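Local coordinates for protein apical membrane antigen 1, putative (Toxoplasma gondii, PDB 2X2Z) that takes part in host cell invasion as the parasite-surface component of the moving junction, modelled here over its ectodomain, at residues L166-Q171 and N288-L293; L172-K177 and C192-K197. One frame throughout, in Å; residues are numbered along the deposited sequence.

How the contacts relate
Both contacts build on the loop that follows strand 162-165 in domain DI, and their centres lie about 12 Å apart, on the same side of the chain's centre. Contact 1 joins domain DI to a domain DII loop through side chains: three aromatic side chains, a methionine and one indole-to-carbonyl hydrogen bond. Contact 2 stays within DI and rests on backbone pairing with strand 193-196, beside a disulfide. Each is partly buried; 172-177 runs out to exposed residues, whereas no touching residue of contact 1 is exposed. They meet where Met-170 CB packs on Phe-193 CZ, 3.7 Å away, and Gln-171 O lies against Pro-195.

Contact 1: L166-Q171 and N288-L293; sequences LYVSMQ and NDWWPL
The indole NE1 of Trp-291 donates to the backbone O of Tyr-167 at 2.7 Å. The bond is bent at the hydrogen (137°), although the oxygen lies near the indole plane and the donor sits almost in line with the C=O bond. The same edge faces the Tyr-167 ring, with NE1 above its centre, giving an edge-to-face pair with planes at 61°. Further along the indole, CZ2 meets Tyr-167 CE1 at 3.6 Å. With CG anti to the backbone N (chi1 -175°), the phenol ring reaches across to Trp-290 as well, where its CE2 stands over one face of the indole, offset toward the rim and 3.4 Å from Trp-290 CG; these two rings are inclined obliquely. Tyr-167, Trp-290 and Trp-291 form an aromatic cluster; Val-168 packs beside it, CG2 3.7 Å from Trp-290 CE3.

Ser-169 OG lies 3.3 Å from Trp-291 CD1 and is hydrogen-bonded with Tyr-150 OH. Met-170 bends at its last torsion, which carries CE to Asp-289 O, 3.2 Å away, an oxygen that also accepts from Trp-287 NE1; nearer the backbone, Met-170 CG packs against Pro-292 CD at 3.9 Å. Trp-290 O is buried against Val-168 CG1 and the Met-170 side chain, with no hydrogen-bond partner in the model.

Neither segment is regular: the DI loop after strand 162-165 meets the DII loop between helix 258-267 and strand 308-313. Trp-291 stacks on Tyr-150 of strand 150-157 and meets Tyr-47 edge-to-face, while Pro-292 bonds through its backbone to Arg-48, so the DII loop lies against DI strands 45-49 and 150-157.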
loop_
_atom_site.group_PDB
_atom_site.type_symbol
_atom_site.label_atom_id
_atom_site.label_comp_id
_atom_site.label_asym_id
_atom_site.label_seq_id
_atom_site.Cartn_x
_atom_site.Cartn_y
_atom_site.Cartn_z
ATOM N N LEU A 166 -16.009 -0.396 -4.280
ATOM C CA LEU A 166 -15.808 -0.062 -5.694
ATOM C C LEU A 166 -16.202 -1.232 -6.601
ATOM O O LEU A 166 -15.638 -2.284 -6.545
ATOM C CB LEU A 166 -14.355 0.288 -5.940
ATOM C CG LEU A 166 -13.718 1.353 -5.082
ATOM C CD1 LEU A 166 -12.320 1.530 -5.652
ATOM C CD2 LEU A 166 -14.520 2.656 -5.128
ATOM N N TYR A 167 -17.209 -1.008 -7.418
ATOM C CA TYR A 167 -17.643 -1.947 -8.413
ATOM C C TYR A 167 -16.589 -2.178 -9.419
ATOM O O TYR A 167 -16.397 -3.319 -9.834
ATOM C CB TYR A 167 -18.871 -1.406 -9.097
ATOM C CG TYR A 167 -19.496 -2.358 -10.071
ATOM C CD1 TYR A 167 -20.143 -3.505 -9.605
ATOM C CD2 TYR A 167 -19.477 -2.107 -11.481
ATOM C CE1 TYR A 167 -20.718 -4.386 -10.456
ATOM C CE2 TYR A 167 -20.095 -2.990 -12.361
ATOM C CZ TYR A 167 -20.733 -4.134 -11.795
ATOM O OH TYR A 167 -21.343 -5.080 -12.544
ATOM N N VAL A 168 -15.917 -1.097 -9.847
ATOM C CA VAL A 168 -14.767 -1.275 -10.702
ATOM C C VAL A 168 -13.488 -1.656 -9.902
ATOM O O VAL A 168 -12.998 -0.862 -9.110
ATOM C CB VAL A 168 -14.505 -0.023 -11.584
ATOM C CG1 VAL A 168 -13.298 -0.306 -12.477
ATOM C CG2 VAL A 168 -15.740 0.314 -12.422
ATOM N N SER A 169 -12.948 -2.866 -10.137
ATOM C CA SER A 169 -11.765 -3.379 -9.483
ATOM C C SER A 169 -10.536 -3.216 -10.376
ATOM O O SER A 169 -9.404 -3.554 -9.977
ATOM C CB SER A 169 -11.985 -4.846 -9.190
ATOM O OG SER A 169 -12.526 -5.512 -10.304
ATOM N N MET A 170 -10.764 -2.767 -11.602
ATOM C CA MET A 170 -9.631 -2.380 -12.447
ATOM C C MET A 170 -8.875 -1.258 -11.740
ATOM O O MET A 170 -9.502 -0.408 -11.042
ATOM C CB MET A 170 -10.139 -1.907 -13.788
ATOM C CG MET A 170 -10.831 -2.959 -14.590
ATOM S SD MET A 170 -11.057 -2.358 -16.296
ATOM C CE MET A 170 -12.421 -1.259 -16.021
ATOM N N GLN A 171 -7.550 -1.262 -11.912
ATOM C CA GLN A 171 -6.699 -0.233 -11.338
ATOM C C GLN A 171 -5.764 0.548 -12.310
ATOM O O GLN A 171 -5.412 1.702 -12.008
ATOM C CB GLN A 171 -5.931 -0.822 -10.168
ATOM C CG GLN A 171 -6.877 -1.266 -8.952
ATOM C CD GLN A 171 -6.236 -2.487 -8.244
ATOM O OE1 GLN A 171 -5.198 -2.341 -7.630
ATOM N NE2 GLN A 171 -6.826 -3.679 -8.389
ATOM N N ASN A 288 -14.041 -3.317 -22.672
ATOM C CA ASN A 288 -15.487 -3.377 -22.491
ATOM C C ASN A 288 -15.922 -4.270 -21.301
ATOM O O ASN A 288 -16.774 -5.148 -21.436
ATOM C CB ASN A 288 -16.155 -3.839 -23.811
ATOM C CG ASN A 288 -17.589 -3.381 -23.908
ATOM O OD1 ASN A 288 -17.979 -2.418 -23.247
ATOM N ND2 ASN A 288 -18.380 -4.067 -24.702
ATOM N N ASP A 289 -15.321 -4.031 -20.139
ATOM C CA ASP A 289 -15.672 -4.753 -18.915
ATOM C C ASP A 289 -15.425 -3.890 -17.688
ATOM O O ASP A 289 -14.579 -2.996 -17.716
ATOM C CB ASP A 289 -14.841 -6.045 -18.813
ATOM C CG ASP A 289 -15.498 -7.225 -19.530
ATOM O OD1 ASP A 289 -14.888 -7.749 -20.488
ATOM O OD2 ASP A 289 -16.612 -7.637 -19.114
ATOM N N TRP A 290 -16.150 -4.162 -16.607
ATOM C CA TRP A 290 -15.902 -3.479 -15.354
ATOM C C TRP A 290 -14.766 -4.109 -14.507
ATOM O O TRP A 290 -14.222 -3.454 -13.613
ATOM C CB TRP A 290 -17.167 -3.453 -14.543
ATOM C CG TRP A 290 -18.392 -2.900 -15.249
ATOM C CD1 TRP A 290 -19.440 -3.611 -15.734
ATOM C CD2 TRP A 290 -18.670 -1.525 -15.524
ATOM N NE1 TRP A 290 -20.356 -2.761 -16.308
ATOM C CE2 TRP A 290 -19.926 -1.472 -16.162
ATOM C CE3 TRP A 290 -17.989 -0.334 -15.275
ATOM C CZ2 TRP A 290 -20.504 -0.270 -16.592
ATOM C CZ3 TRP A 290 -18.573 0.869 -15.686
ATOM C CH2 TRP A 290 -19.808 0.888 -16.351
ATOM N N TRP A 291 -14.411 -5.367 -14.779
ATOM C CA TRP A 291 -13.383 -6.071 -14.012
ATOM C C TRP A 291 -12.318 -6.594 -14.990
ATOM O O TRP A 291 -12.670 -6.985 -16.057
ATOM C CB TRP A 291 -14.034 -7.255 -13.242
ATOM C CG TRP A 291 -15.275 -6.856 -12.420
ATOM C CD1 TRP A 291 -15.460 -5.676 -11.761
ATOM C CD2 TRP A 291 -16.454 -7.652 -12.139
ATOM N NE1 TRP A 291 -16.683 -5.649 -11.135
ATOM C CE2 TRP A 291 -17.315 -6.849 -11.330
ATOM C CE3 TRP A 291 -16.879 -8.946 -12.508
ATOM C CZ2 TRP A 291 -18.570 -7.305 -10.850
ATOM C CZ3 TRP A 291 -18.155 -9.410 -12.031
ATOM C CH2 TRP A 291 -18.972 -8.588 -11.200
ATOM N N PRO A 292 -11.044 -6.680 -14.586
ATOM C CA PRO A 292 -10.025 -7.283 -15.430
ATOM C C PRO A 292 -10.303 -8.759 -15.690
ATOM O O PRO A 292 -10.791 -9.516 -14.771
ATOM C CB PRO A 292 -8.763 -7.196 -14.577
ATOM C CG PRO A 292 -9.101 -6.244 -13.428
ATOM C CD PRO A 292 -10.558 -6.564 -13.197
ATOM N N LEU A 293 -10.001 -9.169 -16.913
ATOM C CA LEU A 293 -10.166 -10.564 -17.276
ATOM C C LEU A 293 -8.943 -11.352 -16.873
ATOM O O LEU A 293 -7.833 -10.864 -16.952
ATOM C CB LEU A 293 -10.434 -10.704 -18.773
ATOM C CG LEU A 293 -11.689 -10.027 -19.333
ATOM C CD1 LEU A 293 -11.521 -9.770 -20.859
ATOM C CD2 LEU A 293 -12.909 -10.847 -19.088
#

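Contact 2: L172-K177 and C192-K197; sequences LMEGKK and CFKPRK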
loop_
_atom_site.group_PDB
_atom_site.type_symbol
_atom_site.label_atom_id
_atom_site.label_comp_id
_atom_site.label_asym_id
_atom_site.label_seq_id
_atom_site.Cartn_x
_atom_site.Cartn_y
_atom_site.Cartn_z
ATOM N N LEU A 172 -5.453 -0.020 -13.486
ATOM C CA LEU A 172 -4.577 0.626 -14.508
ATOM C C LEU A 172 -5.137 0.280 -15.898
ATOM O O LEU A 172 -5.448 -0.882 -16.204
ATOM C CB LEU A 172 -3.083 0.198 -14.352
ATOM C CG LEU A 172 -1.936 0.664 -15.293
ATOM C CD1 LEU A 172 -1.835 2.184 -15.269
ATOM C CD2 LEU A 172 -0.582 0.085 -14.919
ATOM N N MET A 173 -5.354 1.297 -16.725
ATOM C CA MET A 173 -5.613 1.060 -18.155
ATOM C C MET A 173 -4.996 2.184 -18.926
ATOM O O MET A 173 -5.285 3.360 -18.671
ATOM C CB MET A 173 -7.126 0.941 -18.445
ATOM C CG MET A 173 -7.516 0.036 -19.674
ATOM S SD MET A 173 -9.285 0.167 -19.875
ATOM C CE MET A 173 -9.613 -0.866 -18.457
ATOM N N GLU A 174 -4.098 1.853 -19.839
ATOM C CA GLU A 174 -3.373 2.871 -20.609
ATOM C C GLU A 174 -3.242 2.447 -22.078
ATOM O O GLU A 174 -3.433 1.272 -22.415
ATOM C CB GLU A 174 -1.987 3.133 -20.003
ATOM C CG GLU A 174 -1.884 3.363 -18.456
ATOM C CD GLU A 174 -1.722 4.822 -17.962
ATOM O OE1 GLU A 174 -0.543 5.242 -17.689
ATOM O OE2 GLU A 174 -2.785 5.499 -17.765
ATOM N N GLY A 175 -2.933 3.412 -22.933
ATOM C CA GLY A 175 -2.781 3.202 -24.377
ATOM C C GLY A 175 -4.031 3.402 -25.231
ATOM O O GLY A 175 -5.069 2.862 -24.925
ATOM N N LYS A 176 -3.922 4.162 -26.332
ATOM C CA LYS A 176 -5.039 4.282 -27.331
ATOM C C LYS A 176 -5.533 2.922 -27.887
ATOM O O LYS A 176 -6.607 2.825 -28.468
ATOM C CB LYS A 176 -4.660 5.230 -28.468
ATOM C CG LYS A 176 -3.342 4.823 -29.213
ATOM C CD LYS A 176 -2.957 5.780 -30.427
ATOM C CE LYS A 176 -1.628 6.565 -30.179
ATOM N NZ LYS A 176 -0.503 5.758 -29.507
ATOM N N LYS A 177 -4.760 1.864 -27.676
ATOM C CA LYS A 177 -5.296 0.506 -27.771
ATOM C C LYS A 177 -6.686 0.414 -27.128
ATOM O O LYS A 177 -7.668 0.058 -27.801
ATOM C CB LYS A 177 -4.390 -0.522 -27.075
ATOM C CG LYS A 177 -3.511 -1.349 -28.054
ATOM C CD LYS A 177 -3.575 -2.835 -27.802
ATOM C CE LYS A 177 -2.821 -3.268 -26.549
ATOM N NZ LYS A 177 -1.346 -3.395 -26.760
ATOM N N CYS A 192 -8.740 6.230 -19.853
ATOM C CA CYS A 192 -7.588 5.631 -19.166
ATOM C C CYS A 192 -7.585 6.094 -17.684
ATOM O O CYS A 192 -8.266 7.097 -17.316
ATOM C CB CYS A 192 -6.262 6.052 -19.834
ATOM S SG CYS A 192 -6.198 5.658 -21.653
ATOM N N PHE A 193 -6.788 5.371 -16.865
ATOM C CA PHE A 193 -6.674 5.616 -15.430
ATOM C C PHE A 193 -5.484 4.860 -14.903
ATOM O O PHE A 193 -5.034 3.847 -15.520
ATOM C CB PHE A 193 -7.997 5.222 -14.690
ATOM C CG PHE A 193 -8.488 3.871 -14.989
ATOM C CD1 PHE A 193 -7.952 2.747 -14.332
ATOM C CD2 PHE A 193 -9.475 3.694 -15.932
ATOM C CE1 PHE A 193 -8.454 1.461 -14.614
ATOM C CE2 PHE A 193 -9.978 2.466 -16.219
ATOM C CZ PHE A 193 -9.451 1.318 -15.562
ATOM N N LYS A 194 -4.949 5.334 -13.789
ATOM C CA LYS A 194 -3.813 4.681 -13.164
ATOM C C LYS A 194 -3.807 4.959 -11.699
ATOM O O LYS A 194 -4.356 5.953 -11.286
ATOM C CB LYS A 194 -2.472 5.170 -13.784
ATOM C CG LYS A 194 -2.215 6.685 -13.627
ATOM C CD LYS A 194 -0.980 7.081 -14.533
ATOM C CE LYS A 194 -0.311 8.375 -14.107
ATOM N NZ LYS A 194 0.567 8.862 -15.291
ATOM N N PRO A 195 -3.119 4.107 -10.902
ATOM C CA PRO A 195 -3.004 4.359 -9.447
ATOM C C PRO A 195 -2.012 5.531 -9.165
ATOM O O PRO A 195 -1.042 5.673 -9.901
ATOM C CB PRO A 195 -2.373 3.101 -8.913
ATOM C CG PRO A 195 -2.660 2.030 -10.007
ATOM C CD PRO A 195 -2.506 2.807 -11.285
ATOM N N ARG A 196 -2.287 6.336 -8.128
ATOM C CA ARG A 196 -1.397 7.391 -7.705
ATOM C C ARG A 196 -1.450 7.474 -6.204
ATOM O O ARG A 196 -2.438 7.050 -5.595
ATOM C CB ARG A 196 -1.869 8.765 -8.222
ATOM C CG ARG A 196 -1.935 8.959 -9.722
ATOM C CD ARG A 196 -0.547 9.135 -10.322
ATOM N NE ARG A 196 0.131 10.293 -9.746
ATOM C CZ ARG A 196 0.314 11.444 -10.397
ATOM N NH1 ARG A 196 -0.103 11.589 -11.659
ATOM N NH2 ARG A 196 0.933 12.440 -9.787
ATOM N N LYS A 197 -0.370 8.017 -5.627
ATOM C CA LYS A 197 -0.387 8.726 -4.360
ATOM C C LYS A 197 0.104 10.143 -4.610
ATOM O O LYS A 197 0.773 10.399 -5.623
ATOM C CB LYS A 197 0.605 8.064 -3.420
ATOM C CG LYS A 197 0.136 6.639 -2.971
ATOM C CD LYS A 197 0.810 6.236 -1.668
ATOM C CE LYS A 197 0.393 4.770 -1.345
ATOM N NZ LYS A 197 1.006 4.284 -0.066
#
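Met-173 and Phe-193 form one antiparallel, hydrogen-bonded pair, with two backbone bonds: Met-173 N to Phe-193 O at 2.8 Å and Phe-193 N to Met-173 O at 3.1 Å. Leu-172 CA adds a CH...O contact to Phe-193 O, and Cys-192 CB rests 3.1 Å from Met-173 O. Met-173 and Phe-193 also meet through their side chains. Met-173 CB lies over one face of the phenyl ring, 4.0 Å from its centroid, in a CH-pi contact. A bend at chi3 (-74°) turns the methyl CE of Met-173 onto Phe-193 CZ, at 3.6 Å, and SD approaches the ring obliquely as a Met-aromatic contact.

Beside this pair, Leu-172 CD1 presses on Lys-194 CB at 3.4 Å, a tight approach for two carbons. Glu-174 folds at chi2 (-102°) and lays OE1 alongside the lysine chain, 3.7 Å from Lys-194 CD; the charged ends stay beyond salt-bridge distance, so any attraction is probably modest.

Farther out, Phe-96 meets the Phe-193 ring edge-to-face, Tyr-279 OH binds Glu-174 N, and a disulfide ties Cys-192 to Cys-179. An isolated antiparallel beta bridge thus fastens the loop to strand 193-196, which otherwise pairs with strand 60-63, in domain DI of AMA1, a family of the PAN clan.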